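FAD:protein FMN transferase (Pseudomonas stutzeri ATCC 14405 = CCUG 16156, PDB 5MGY) probably transfers FMN from FAD onto threonine residues of target proteins, maturing NosR for nitrous oxide reduction, in a reaction that uses magnesium. Local coordinates at residues A296-R301 against T309-F314; I253-A258 against A276-G281; K215-D220 against E316-G321; V224-D229 against A259-D264. All blocks are in the same frame, centred on the assembly; numbering follows the deposited sequence.

Overall arrangement
Contacts 1, 2 and 4 gather at one end of the large antiparallel sheet. Contact 4 pairs strands 222-227 and 257-264, contact 1 adds strands 295-301 and 306-310, and contact 2 sets the start of strand 257-264 against helix 267-292, which carries the magnesium ligands Asp271 and Thr275. The centres of contacts 1 and 4 lie about 10 Å apart, those of contacts 2 and 3 about 23 Å. Along the chain contacts 2 and 4 interlock, contact 1 follows both, and contact 3 closes a loop around all three. Through Phe318 on Ile263 and Phe314 on Lys215, helix 312-318 ties the small two-stranded sheet to the large one, while the metal lies close to contact 4.

Contact 1 (A296-R301 against T309-F314); sequences AFFVVR and TSTKAF
Phe314, in the first turn of the C-terminal helix, folds back over Ala296 and Phe297 of strand 295-301. Its CG stands opposite the backbone N (chi1 -179°), which carries the ring toward the strand. Atom by atom, Phe314 CB rests 3.7 Å from Ala296 O, and CG and CD2 stay near the same oxygen. Farther out, CE2 meets Phe297 CB, and at the tip CZ comes to 3.9 Å from Phe297 CD1. The two rings cross obliquely, planes at 40° and centroids 5.6 Å apart, with Ile203 of the small sheet touching both. Behind them the backbones pair as an antiparallel ladder: Phe298 N donates to Thr309 O (2.7 Å), and Phe298 O accepts from Thr309 N, while Thr311 N reaches Ala296 O at 3.0 Å just as the strand gives way to the helix. Ser310 shares the sheet face that carries Phe297, and its OG bonds to Asp315. On the other face Phe298 presents its ring edge to Thr309 O, and its CE2 approaches Thr311 CG2. That methyl also packs on Ala296 CB at 3.9 Å. Thr311 has a second task as the N-cap residue, its OG1 accepting from Phe314 N (3.1 Å) as well as bonding to Ile294 O, so the hydroxyl fixes the helix start beside the strand. This is a beta hairpin, strands 295-301 and 306-310, whose last strand forms one border of the ApbE sheet and runs directly into an N-capped terminal helix.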
loop_
_atom_site.group_PDB
_atom_site.type_symbol
_atom_site.label_atom_id
_atom_site.label_comp_id
_atom_site.label_asym_id
_atom_site.label_seq_id
_atom_site.Cartn_x
_atom_site.Cartn_y
_atom_site.Cartn_z
ATOM N N ALA A 296 -5.810 10.230 -8.759
ATOM C CA ALA A 296 -6.594 9.128 -8.214
ATOM C C ALA A 296 -7.862 8.850 -9.035
ATOM O O ALA A 296 -8.404 9.767 -9.660
ATOM C CB ALA A 296 -6.981 9.452 -6.778
ATOM N N PHE A 297 -8.339 7.608 -8.975
ATOM C CA PHE A 297 -9.493 7.121 -9.727
ATOM C C PHE A 297 -10.356 6.310 -8.761
ATOM O O PHE A 297 -9.967 5.214 -8.345
ATOM C CB PHE A 297 -8.993 6.235 -10.866
ATOM C CG PHE A 297 -10.066 5.662 -11.745
ATOM C CD1 PHE A 297 -10.392 6.332 -12.947
ATOM C CD2 PHE A 297 -10.717 4.461 -11.434
ATOM C CE1 PHE A 297 -11.356 5.823 -13.813
ATOM C CE2 PHE A 297 -11.688 3.954 -12.296
ATOM C CZ PHE A 297 -12.024 4.645 -13.476
ATOM N N PHE A 298 -11.513 6.846 -8.402
ATOM C CA PHE A 298 -12.417 6.249 -7.431
ATOM C C PHE A 298 -13.502 5.334 -8.019
ATOM O O PHE A 298 -13.957 5.571 -9.096
ATOM C CB PHE A 298 -13.135 7.370 -6.722
ATOM C CG PHE A 298 -12.270 8.228 -5.916
ATOM C CD1 PHE A 298 -12.358 8.213 -4.526
ATOM C CD2 PHE A 298 -11.358 9.060 -6.509
ATOM C CE1 PHE A 298 -11.541 9.015 -3.757
ATOM C CE2 PHE A 298 -10.542 9.864 -5.732
ATOM C CZ PHE A 298 -10.628 9.843 -4.358
ATOM N N VAL A 299 -13.901 4.276 -7.310
ATOM C CA VAL A 299 -15.022 3.445 -7.725
ATOM C C VAL A 299 -16.058 3.417 -6.616
ATOM O O VAL A 299 -15.919 2.719 -5.610
ATOM C CB VAL A 299 -14.617 2.024 -8.126
ATOM C CG1 VAL A 299 -15.808 1.271 -8.675
ATOM C CG2 VAL A 299 -13.595 2.098 -9.238
ATOM N N VAL A 300 -17.124 4.175 -6.851
ATOM C CA VAL A 300 -18.208 4.368 -5.914
ATOM C C VAL A 300 -19.405 3.589 -6.391
ATOM O O VAL A 300 -19.820 3.636 -7.605
ATOM C CB VAL A 300 -18.607 5.840 -5.798
ATOM C CG1 VAL A 300 -19.569 5.994 -4.640
ATOM C CG2 VAL A 300 -17.383 6.723 -5.653
ATOM N N ARG A 301 -19.885 2.820 -5.420
ATOM C CA ARG A 301 -21.031 1.967 -5.541
ATOM C C ARG A 301 -22.234 2.834 -5.302
ATOM O O ARG A 301 -22.451 3.353 -4.221
ATOM C CB ARG A 301 -20.942 0.891 -4.489
ATOM C CG ARG A 301 -22.252 0.335 -4.027
ATOM C CD ARG A 301 -22.918 -0.440 -5.109
ATOM N NE ARG A 301 -22.679 -1.876 -5.031
ATOM C CZ ARG A 301 -23.693 -2.768 -4.998
ATOM N NH1 ARG A 301 -23.461 -4.052 -4.975
ATOM N NH2 ARG A 301 -24.950 -2.405 -4.970
ATOM N N THR A 309 -14.919 8.140 -10.690
ATOM C CA THR A 309 -14.552 9.546 -10.654
ATOM C C THR A 309 -13.029 9.625 -10.617
ATOM O O THR A 309 -12.389 8.878 -9.935
ATOM C CB THR A 309 -15.204 10.241 -9.424
ATOM O OG1 THR A 309 -16.500 9.647 -9.170
ATOM C CG2 THR A 309 -15.300 11.766 -9.637
ATOM N N SER A 310 -12.470 10.521 -11.388
ATOM C CA SER A 310 -11.042 10.686 -11.520
ATOM C C SER A 310 -10.749 12.099 -11.006
ATOM O O SER A 310 -11.645 12.873 -10.872
ATOM C CB SER A 310 -10.603 10.438 -13.000
ATOM O OG SER A 310 -10.982 11.483 -13.910
ATOM N N THR A 311 -9.522 12.403 -10.647
ATOM C CA THR A 311 -9.200 13.730 -10.192
ATOM C C THR A 311 -8.683 14.486 -11.355
ATOM O O THR A 311 -8.522 13.960 -12.449
ATOM C CB THR A 311 -8.120 13.723 -9.083
ATOM O OG1 THR A 311 -6.868 13.246 -9.617
ATOM C CG2 THR A 311 -8.592 12.872 -7.889
ATOM N N LYS A 312 -8.409 15.735 -11.076
ATOM C CA LYS A 312 -7.788 16.653 -11.984
ATOM C C LYS A 312 -6.381 16.239 -12.376
ATOM O O LYS A 312 -6.067 16.228 -13.558
ATOM C CB LYS A 312 -7.780 18.008 -11.302
ATOM C CG LYS A 312 -7.231 19.151 -12.107
ATOM C CD LYS A 312 -7.287 20.453 -11.314
ATOM C CE LYS A 312 -8.720 20.812 -10.900
ATOM N NZ LYS A 312 -8.824 22.198 -10.395
ATOM N N ALA A 313 -5.548 15.900 -11.384
ATOM C CA ALA A 313 -4.157 15.459 -11.619
ATOM C C ALA A 313 -4.139 14.180 -12.442
ATOM O O ALA A 313 -3.278 14.024 -13.310
ATOM C CB ALA A 313 -3.390 15.274 -10.305
ATOM N N PHE A 314 -5.077 13.274 -12.174
ATOM C CA PHE A 314 -5.210 12.044 -12.958
ATOM C C PHE A 314 -5.556 12.336 -14.407
ATOM O O PHE A 314 -5.085 11.641 -15.318
ATOM C CB PHE A 314 -6.295 11.164 -12.362
ATOM C CG PHE A 314 -6.502 9.855 -13.065
ATOM C CD1 PHE A 314 -7.314 9.755 -14.184
ATOM C CD2 PHE A 314 -5.942 8.708 -12.561
ATOM C CE1 PHE A 314 -7.524 8.518 -14.803
ATOM C CE2 PHE A 314 -6.129 7.466 -13.160
ATOM C CZ PHE A 314 -6.923 7.367 -14.289
#

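Contact 2 (I253-A258 against A276-G281)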
loop_
_atom_site.group_PDB
_atom_site.type_symbol
_atom_site.label_atom_id
_atom_site.label_comp_id
_atom_site.label_asym_id
_atom_site.label_seq_id
_atom_site.Cartn_x
_atom_site.Cartn_y
_atom_site.Cartn_z
ATOM N N ILE A 253 -15.609 1.584 8.517
ATOM C CA ILE A 253 -16.114 2.550 7.615
ATOM C C ILE A 253 -17.501 2.157 7.156
ATOM O O ILE A 253 -17.769 0.978 6.926
ATOM C CB ILE A 253 -15.206 2.706 6.389
ATOM C CG1 ILE A 253 -14.977 1.356 5.682
ATOM C CG2 ILE A 253 -13.900 3.347 6.790
ATOM C CD1 ILE A 253 -14.594 1.530 4.240
ATOM N N GLU A 254 -18.348 3.174 7.020
ATOM C CA GLU A 254 -19.741 3.022 6.620
ATOM C C GLU A 254 -19.996 3.313 5.163
ATOM O O GLU A 254 -20.956 2.828 4.640
ATOM C CB GLU A 254 -20.604 3.973 7.463
ATOM C CG GLU A 254 -20.559 3.648 8.959
ATOM C CD GLU A 254 -21.922 3.304 9.569
ATOM O OE1 GLU A 254 -22.938 4.007 9.355
ATOM O OE2 GLU A 254 -21.949 2.304 10.281
ATOM N N HIS A 255 -19.131 4.111 4.544
ATOM C CA HIS A 255 -19.371 4.742 3.225
ATOM C C HIS A 255 -19.265 3.784 2.036
ATOM O O HIS A 255 -18.904 2.618 2.173
ATOM C CB HIS A 255 -18.364 5.861 3.005
ATOM C CG HIS A 255 -16.954 5.375 2.910
ATOM N ND1 HIS A 255 -15.979 5.759 3.803
ATOM C CD2 HIS A 255 -16.359 4.505 2.060
ATOM C CE1 HIS A 255 -14.844 5.178 3.485
ATOM N NE2 HIS A 255 -15.050 4.410 2.434
ATOM N N HIS A 256 -19.508 4.321 0.851
ATOM C CA HIS A 256 -19.691 3.497 -0.327
ATOM C C HIS A 256 -18.478 3.344 -1.268
ATOM O O HIS A 256 -18.602 2.709 -2.266
ATOM C CB HIS A 256 -20.882 4.045 -1.093
ATOM C CG HIS A 256 -22.186 4.006 -0.329
ATOM N ND1 HIS A 256 -22.729 2.837 0.188
ATOM C CD2 HIS A 256 -23.084 4.985 -0.059
ATOM C CE1 HIS A 256 -23.876 3.107 0.776
ATOM N NE2 HIS A 256 -24.113 4.402 0.640
ATOM N N LEU A 257 -17.330 3.954 -0.997
ATOM C CA LEU A 257 -16.129 3.758 -1.844
ATOM C C LEU A 257 -15.655 2.311 -1.901
ATOM O O LEU A 257 -15.281 1.753 -0.885
ATOM C CB LEU A 257 -14.982 4.620 -1.341
ATOM C CG LEU A 257 -13.717 4.694 -2.186
ATOM C CD1 LEU A 257 -14.072 5.094 -3.609
ATOM C CD2 LEU A 257 -12.780 5.732 -1.577
ATOM N N ALA A 258 -15.679 1.708 -3.092
ATOM C CA ALA A 258 -15.390 0.279 -3.260
ATOM C C ALA A 258 -13.932 -0.013 -3.670
ATOM O O ALA A 258 -13.374 -1.067 -3.364
ATOM C CB ALA A 258 -16.331 -0.328 -4.283
ATOM N N ALA A 276 -5.501 5.845 2.626
ATOM C CA ALA A 276 -6.053 7.024 3.280
ATOM C C ALA A 276 -7.358 7.452 2.623
ATOM O O ALA A 276 -8.329 7.865 3.306
ATOM C CB ALA A 276 -5.071 8.178 3.178
ATOM N N LEU A 277 -7.355 7.378 1.292
ATOM C CA LEU A 277 -8.513 7.735 0.489
ATOM C C LEU A 277 -9.645 6.773 0.756
ATOM O O LEU A 277 -10.773 7.207 0.862
ATOM C CB LEU A 277 -8.168 7.785 -1.011
ATOM C CG LEU A 277 -7.261 8.944 -1.332
ATOM C CD1 LEU A 277 -7.054 9.058 -2.828
ATOM C CD2 LEU A 277 -7.808 10.265 -0.757
ATOM N N MET A 278 -9.348 5.491 0.913
ATOM C CA MET A 278 -10.369 4.497 1.220
ATOM C C MET A 278 -10.886 4.654 2.662
ATOM O O MET A 278 -12.021 4.257 2.960
ATOM C CB MET A 278 -9.819 3.092 1.009
ATOM C CG MET A 278 -10.682 1.957 1.549
ATOM S SD MET A 278 -12.305 1.787 0.796
ATOM C CE MET A 278 -11.883 1.011 -0.741
ATOM N N VAL A 279 -10.055 5.172 3.563
ATOM C CA VAL A 279 -10.550 5.487 4.863
ATOM C C VAL A 279 -11.552 6.597 4.657
ATOM O O VAL A 279 -12.664 6.488 5.111
ATOM C CB VAL A 279 -9.423 5.899 5.847
ATOM C CG1 VAL A 279 -9.972 6.582 7.118
ATOM C CG2 VAL A 279 -8.563 4.664 6.158
ATOM N N LEU A 280 -11.150 7.641 3.956
ATOM C CA LEU A 280 -11.888 8.920 3.947
ATOM C C LEU A 280 -13.263 8.793 3.303
ATOM O O LEU A 280 -14.225 9.432 3.739
ATOM C CB LEU A 280 -11.072 10.060 3.246
ATOM C CG LEU A 280 -9.996 10.739 4.101
ATOM C CD1 LEU A 280 -9.156 11.668 3.237
ATOM C CD2 LEU A 280 -10.617 11.472 5.290
ATOM N N GLY A 281 -13.323 7.940 2.289
ATOM C CA GLY A 281 -14.507 7.754 1.474
ATOM C C GLY A 281 -14.629 8.622 0.238
ATOM O O GLY A 281 -13.828 9.559 0.047
#
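His255 lays its imidazole flat on Gly281, the CA of the glycine sitting 3.4 Å from the ring centroid and nearly on its normal, a CH-pi contact. The same ring turns an edge to the helix backbone, where CE1 points between Met278 O and Val279 O, both near the ring plane. Pro282, four residues beyond Met278, has no N-H to offer Met278 O, so the imidazole meets the helix where its regular bonding is interrupted. A fold of the histidine side chain with CG between N and the carbonyl carbon (chi1 65°) brings the ring in over this turn. Met278 bends at chi2 and chi3, and its SD reaches the imidazole edge, 5.3 Å from the centroid. Ile253 crosses the Met278 side chain at about a right angle, CD1 to SD 4.1 Å. The Met278 methyl continues to Leu257 CG (4.4 Å) and the Ala258 carbonyl, while Leu257 CD2 lies 3.5 Å from Leu277 O and also approaches Gly281 C. Replacing His255 by an alanine would probably uncover Gly281 CA and leave the Met278 sulfur without its aromatic neighbour. Arg240 NH2 bonds to the carbonyl oxygens of His255 and Leu257. In the ApbE fold the loop leading into strand 257-264 of the large sheet packs on helix 267-292, which supplies the magnesium ligands Asp271 and Thr275; the Met278 side chain is about 8 Å from the ion.

Contact 3 (K215-D220 against E316-G321); sequences KIVELD and ELFGAG
Strand residues Lys215 to Glu218 run nearly opposite in direction to the tail Phe318 to Gly321, the two end-to-end lines 153° apart, with Val217 and Phe318 nearest at 6.5 Å between CA atoms. The contact seats the C-terminal end of helix 312-318 on the small antiparallel sheet of strands 199-205 and 213-219. At Gly319 the chain leaves the helix with positive phi (80°), and the tail then bends round the end of Lys215. That lysine extends its CG away from the backbone N and turns once at chi2 (63°), which carries NZ up to the end of the helix. There the ammonium collects three carbonyl oxygens: Phe318 O at 2.9 Å, Gly321 O at 3.3 Å, and Gly319 O in a weak third bond. For the first two it sits above the carbonyl plane instead of on a lone pair. Its positive charge is likely to be favourable here, facing the negative end of the helix dipole. Ala320 and Gly321 are poorly ordered, so the Gly321 bond is the less certain hold. Two residues along the strand, Val217 places CG1 over one face of the Phe318 ring, 4.0 Å from the centroid, in a CH-pi contact. Leu317 CB lies over the opposite face toward the rim, so the ring is held between strand and helix. Phe318 also meets the Phe314 ring, while Glu218 directs its carboxylate to Arg200. At the far edge of the aromatic ring, near its plane, Phe318 CE1 stands 3.8 Å from Glu218 O.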
loop_
_atom_site.group_PDB
_atom_site.type_symbol
_atom_site.label_atom_id
_atom_site.label_comp_id
_atom_site.label_asym_id
_atom_site.label_seq_id
_atom_site.Cartn_x
_atom_site.Cartn_y
_atom_site.Cartn_z
ATOM N N LYS A 215 -9.896 1.469 -17.915
ATOM C CA LYS A 215 -9.060 2.615 -18.249
ATOM C C LYS A 215 -7.588 2.156 -18.344
ATOM O O LYS A 215 -7.017 1.655 -17.377
ATOM C CB LYS A 215 -9.254 3.684 -17.180
ATOM C CG LYS A 215 -8.333 4.880 -17.248
ATOM C CD LYS A 215 -8.503 5.674 -18.520
ATOM C CE LYS A 215 -7.472 6.793 -18.610
ATOM N NZ LYS A 215 -7.900 7.793 -19.618
ATOM N N ILE A 216 -6.986 2.331 -19.515
ATOM C CA ILE A 216 -5.617 1.870 -19.779
ATOM C C ILE A 216 -4.615 3.002 -19.739
ATOM O O ILE A 216 -4.749 3.955 -20.457
ATOM C CB ILE A 216 -5.501 1.232 -21.157
ATOM C CG1 ILE A 216 -6.554 0.132 -21.323
ATOM C CG2 ILE A 216 -4.112 0.676 -21.405
ATOM C CD1 ILE A 216 -6.602 -0.928 -20.242
ATOM N N VAL A 217 -3.585 2.853 -18.922
ATOM C CA VAL A 217 -2.597 3.897 -18.758
ATOM C C VAL A 217 -1.191 3.363 -19.004
ATOM O O VAL A 217 -0.886 2.204 -18.794
ATOM C CB VAL A 217 -2.668 4.584 -17.356
ATOM C CG1 VAL A 217 -4.060 5.180 -17.148
ATOM C CG2 VAL A 217 -2.286 3.642 -16.213
ATOM N N GLU A 218 -0.339 4.279 -19.409
ATOM C CA GLU A 218 1.021 4.019 -19.710
ATOM C C GLU A 218 1.856 4.451 -18.496
ATOM O O GLU A 218 1.776 5.585 -18.086
ATOM C CB GLU A 218 1.374 4.752 -21.016
ATOM C CG GLU A 218 0.454 4.265 -22.159
ATOM C CD GLU A 218 0.728 4.895 -23.516
ATOM O OE1 GLU A 218 1.723 5.697 -23.613
ATOM O OE2 GLU A 218 -0.062 4.550 -24.452
ATOM N N LEU A 219 2.610 3.536 -17.881
ATOM C CA LEU A 219 3.429 3.880 -16.728
ATOM C C LEU A 219 4.859 4.033 -17.154
ATOM O O LEU A 219 5.444 3.110 -17.730
ATOM C CB LEU A 219 3.345 2.797 -15.667
ATOM C CG LEU A 219 1.969 2.556 -15.034
ATOM C CD1 LEU A 219 1.967 1.333 -14.149
ATOM C CD2 LEU A 219 1.545 3.729 -14.202
ATOM N N ASP A 220 5.428 5.201 -16.904
ATOM C CA ASP A 220 6.849 5.449 -17.204
ATOM C C ASP A 220 7.378 6.310 -16.062
ATOM O O ASP A 220 7.350 7.517 -16.113
ATOM C CB ASP A 220 7.053 6.127 -18.591
ATOM C CG ASP A 220 8.575 6.243 -19.038
ATOM O OD1 ASP A 220 8.856 6.809 -20.130
ATOM O OD2 ASP A 220 9.498 5.788 -18.333
ATOM N N GLU A 316 -4.999 15.250 -16.260
ATOM C CA GLU A 316 -3.785 15.752 -16.947
ATOM C C GLU A 316 -2.816 14.625 -17.341
ATOM O O GLU A 316 -2.367 14.572 -18.470
ATOM C CB GLU A 316 -3.055 16.838 -16.139
ATOM C CG GLU A 316 -3.548 18.241 -16.465
ATOM C CD GLU A 316 -3.868 19.043 -15.221
ATOM O OE1 GLU A 316 -3.054 19.069 -14.290
ATOM O OE2 GLU A 316 -4.952 19.641 -15.178
ATOM N N LEU A 317 -2.521 13.712 -16.434
ATOM C CA LEU A 317 -1.641 12.593 -16.754
ATOM C C LEU A 317 -2.237 11.627 -17.763
ATOM O O LEU A 317 -1.520 11.193 -18.607
ATOM C CB LEU A 317 -1.187 11.830 -15.485
ATOM C CG LEU A 317 -0.013 12.422 -14.700
ATOM C CD1 LEU A 317 1.285 12.355 -15.515
ATOM C CD2 LEU A 317 -0.241 13.849 -14.224
ATOM N N PHE A 318 -3.518 11.294 -17.705
ATOM C CA PHE A 318 -4.022 10.185 -18.534
ATOM C C PHE A 318 -5.218 10.425 -19.454
ATOM O O PHE A 318 -5.626 9.497 -20.151
ATOM C CB PHE A 318 -4.295 9.013 -17.623
ATOM C CG PHE A 318 -3.121 8.671 -16.763
ATOM C CD1 PHE A 318 -1.980 8.119 -17.330
ATOM C CD2 PHE A 318 -3.124 8.939 -15.399
ATOM C CE1 PHE A 318 -0.880 7.819 -16.545
ATOM C CE2 PHE A 318 -2.026 8.648 -14.613
ATOM C CZ PHE A 318 -0.903 8.088 -15.184
ATOM N N GLY A 319 -5.746 11.648 -19.490
ATOM C CA GLY A 319 -7.017 11.932 -20.146
ATOM C C GLY A 319 -8.232 11.567 -19.293
ATOM O O GLY A 319 -8.122 10.820 -18.306
ATOM N N ALA A 320 -9.395 12.100 -19.696
ATOM C CA ALA A 320 -10.679 11.883 -18.992
ATOM C C ALA A 320 -11.445 10.599 -19.419
ATOM O O ALA A 320 -12.244 10.077 -18.631
ATOM C CB ALA A 320 -11.572 13.124 -19.125
ATOM N N GLY A 321 -11.157 10.071 -20.619
ATOM C CA GLY A 321 -11.998 9.047 -21.286
ATOM C C GLY A 321 -11.839 7.590 -20.874
ATOM O O GLY A 321 -11.100 7.269 -19.949
#

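Contact 4 (V224-D229 against A259-D264); sequences VSTSGD and AVTVID
Ser225 and Val262 exchange a pair of backbone hydrogen bonds, Ser225 N to Val262 O at 3.0 Å and Val262 N to Ser225 O at 2.8 Å. Two residues on, Ser227 and Val260 repeat the exchange, with Ser227 N to Val260 O again at 2.8 Å. Thr226 with Thr261 and Val224 with Ile263 are the non-hydrogen-bonded pairs between and beyond them; on its other side Thr261 pairs with the backbone of Phe297, Phe297 N probably donating to Thr261 O. CA-H groups of Val224 and Thr226 lean on Val262 O and Val260 O, adding a second contact to each acceptor. Among the side chains, Thr226 OG1 and Thr261 OG1 share a hydrogen bond of 3.3 Å in which either may donate. Both hydroxyls lie beside their backbone N (chi1 -55° and -72°), which turns them to one another. On the same face Val224 CG2 runs alongside Ile263 CD1 at 3.7 Å, and Val224 CG1 touches Thr261 CG2. A glycine at Val224 would probably open a gap beside Ile263 and Thr261 and let the isoleucine end turn more freely. The other face carries Ser225 and Ser227. Ser225 OG bonds to Glu186, and both serines touch helix 267-292. The backbone N-H and C=O of Ser225, Ser227, Val260 and Val262 are thus met within the sheet, while the serine face lies beside the metal site, the Ser225 side chain about 5 Å from the magnesium.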
loop_
_atom_site.group_PDB
_atom_site.type_symbol
_atom_site.label_atom_id
_atom_site.label_comp_id
_atom_site.label_asym_id
_atom_site.label_seq_id
_atom_site.Cartn_x
_atom_site.Cartn_y
_atom_site.Cartn_z
ATOM N N VAL A 224 1.585 2.579 -8.902
ATOM C CA VAL A 224 0.139 2.532 -8.838
ATOM C C VAL A 224 -0.234 1.680 -7.658
ATOM O O VAL A 224 0.398 0.632 -7.378
ATOM C CB VAL A 224 -0.430 1.862 -10.111
ATOM C CG1 VAL A 224 -1.930 1.551 -10.043
ATOM C CG2 VAL A 224 -0.195 2.787 -11.279
ATOM N N SER A 225 -1.290 2.074 -6.963
ATOM C CA SER A 225 -1.755 1.240 -5.875
ATOM C C SER A 225 -3.243 1.301 -5.823
ATOM O O SER A 225 -3.804 2.385 -5.921
ATOM C CB SER A 225 -1.167 1.736 -4.565
ATOM O OG SER A 225 -1.884 1.194 -3.470
ATOM N N THR A 226 -3.866 0.138 -5.593
ATOM C CA THR A 226 -5.324 0.033 -5.577
ATOM C C THR A 226 -5.877 -0.497 -4.281
ATOM O O THR A 226 -5.769 -1.636 -4.017
ATOM C CB THR A 226 -5.843 -0.877 -6.722
ATOM O OG1 THR A 226 -5.368 -0.425 -8.004
ATOM C CG2 THR A 226 -7.377 -0.846 -6.744
ATOM N N SER A 227 -6.543 0.336 -3.508
ATOM C CA SER A 227 -7.189 -0.117 -2.289
ATOM C C SER A 227 -8.595 -0.630 -2.569
ATOM O O SER A 227 -9.391 0.050 -3.176
ATOM C CB SER A 227 -7.250 1.035 -1.277
ATOM O OG SER A 227 -7.814 0.624 -0.048
ATOM N N GLY A 228 -8.905 -1.812 -2.077
ATOM C CA GLY A 228 -10.180 -2.420 -2.371
ATOM C C GLY A 228 -10.227 -2.986 -3.785
ATOM O O GLY A 228 -9.301 -2.781 -4.598
ATOM N N ASP A 229 -11.299 -3.742 -4.037
ATOM C CA ASP A 229 -11.627 -4.334 -5.348
ATOM C C ASP A 229 -13.137 -4.315 -5.569
ATOM O O ASP A 229 -13.851 -4.925 -4.793
ATOM C CB ASP A 229 -11.117 -5.781 -5.449
ATOM C CG ASP A 229 -11.468 -6.469 -6.811
ATOM O OD1 ASP A 229 -11.039 -7.624 -7.000
ATOM O OD2 ASP A 229 -12.147 -5.878 -7.696
ATOM N N ALA A 259 -13.331 0.919 -4.382
ATOM C CA ALA A 259 -11.937 0.856 -4.723
ATOM C C ALA A 259 -11.459 2.263 -5.045
ATOM O O ALA A 259 -12.237 3.131 -5.487
ATOM C CB ALA A 259 -11.742 -0.041 -5.939
ATOM N N VAL A 260 -10.170 2.490 -4.840
ATOM C CA VAL A 260 -9.534 3.737 -5.215
ATOM C C VAL A 260 -8.119 3.364 -5.652
ATOM O O VAL A 260 -7.494 2.411 -5.175
ATOM C CB VAL A 260 -9.644 4.793 -4.110
ATOM C CG1 VAL A 260 -9.128 4.227 -2.809
ATOM C CG2 VAL A 260 -8.914 6.066 -4.466
ATOM N N THR A 261 -7.644 4.081 -6.642
ATOM C CA THR A 261 -6.420 3.737 -7.270
ATOM C C THR A 261 -5.653 5.008 -7.203
ATOM O O THR A 261 -6.195 6.007 -7.569
ATOM C CB THR A 261 -6.647 3.348 -8.743
ATOM O OG1 THR A 261 -7.298 2.077 -8.825
ATOM C CG2 THR A 261 -5.355 3.240 -9.428
ATOM N N VAL A 262 -4.396 4.981 -6.758
ATOM C CA VAL A 262 -3.564 6.176 -6.777
ATOM C C VAL A 262 -2.310 5.979 -7.630
ATOM O O VAL A 262 -1.789 4.885 -7.731
ATOM C CB VAL A 262 -3.195 6.564 -5.352
ATOM C CG1 VAL A 262 -2.173 7.714 -5.291
ATOM C CG2 VAL A 262 -4.449 6.978 -4.611
ATOM N N ILE A 263 -1.834 7.060 -8.219
ATOM C CA ILE A 263 -0.697 7.046 -9.090
ATOM C C ILE A 263 0.204 8.143 -8.601
ATOM O O ILE A 263 -0.230 9.300 -8.450
ATOM C CB ILE A 263 -1.137 7.215 -10.586
ATOM C CG1 ILE A 263 -2.181 6.101 -10.883
ATOM C CG2 ILE A 263 0.071 7.190 -11.538
ATOM C CD1 ILE A 263 -2.332 5.664 -12.305
ATOM N N ASP A 264 1.429 7.748 -8.297
ATOM C CA ASP A 264 2.448 8.614 -7.772
ATOM C C ASP A 264 3.812 8.020 -8.196
ATOM O O ASP A 264 3.944 6.807 -8.463
ATOM C CB ASP A 264 2.309 8.625 -6.263
ATOM C CG ASP A 264 3.147 9.711 -5.571
ATOM O OD1 ASP A 264 2.460 10.561 -4.950
ATOM O OD2 ASP A 264 4.427 9.697 -5.557
#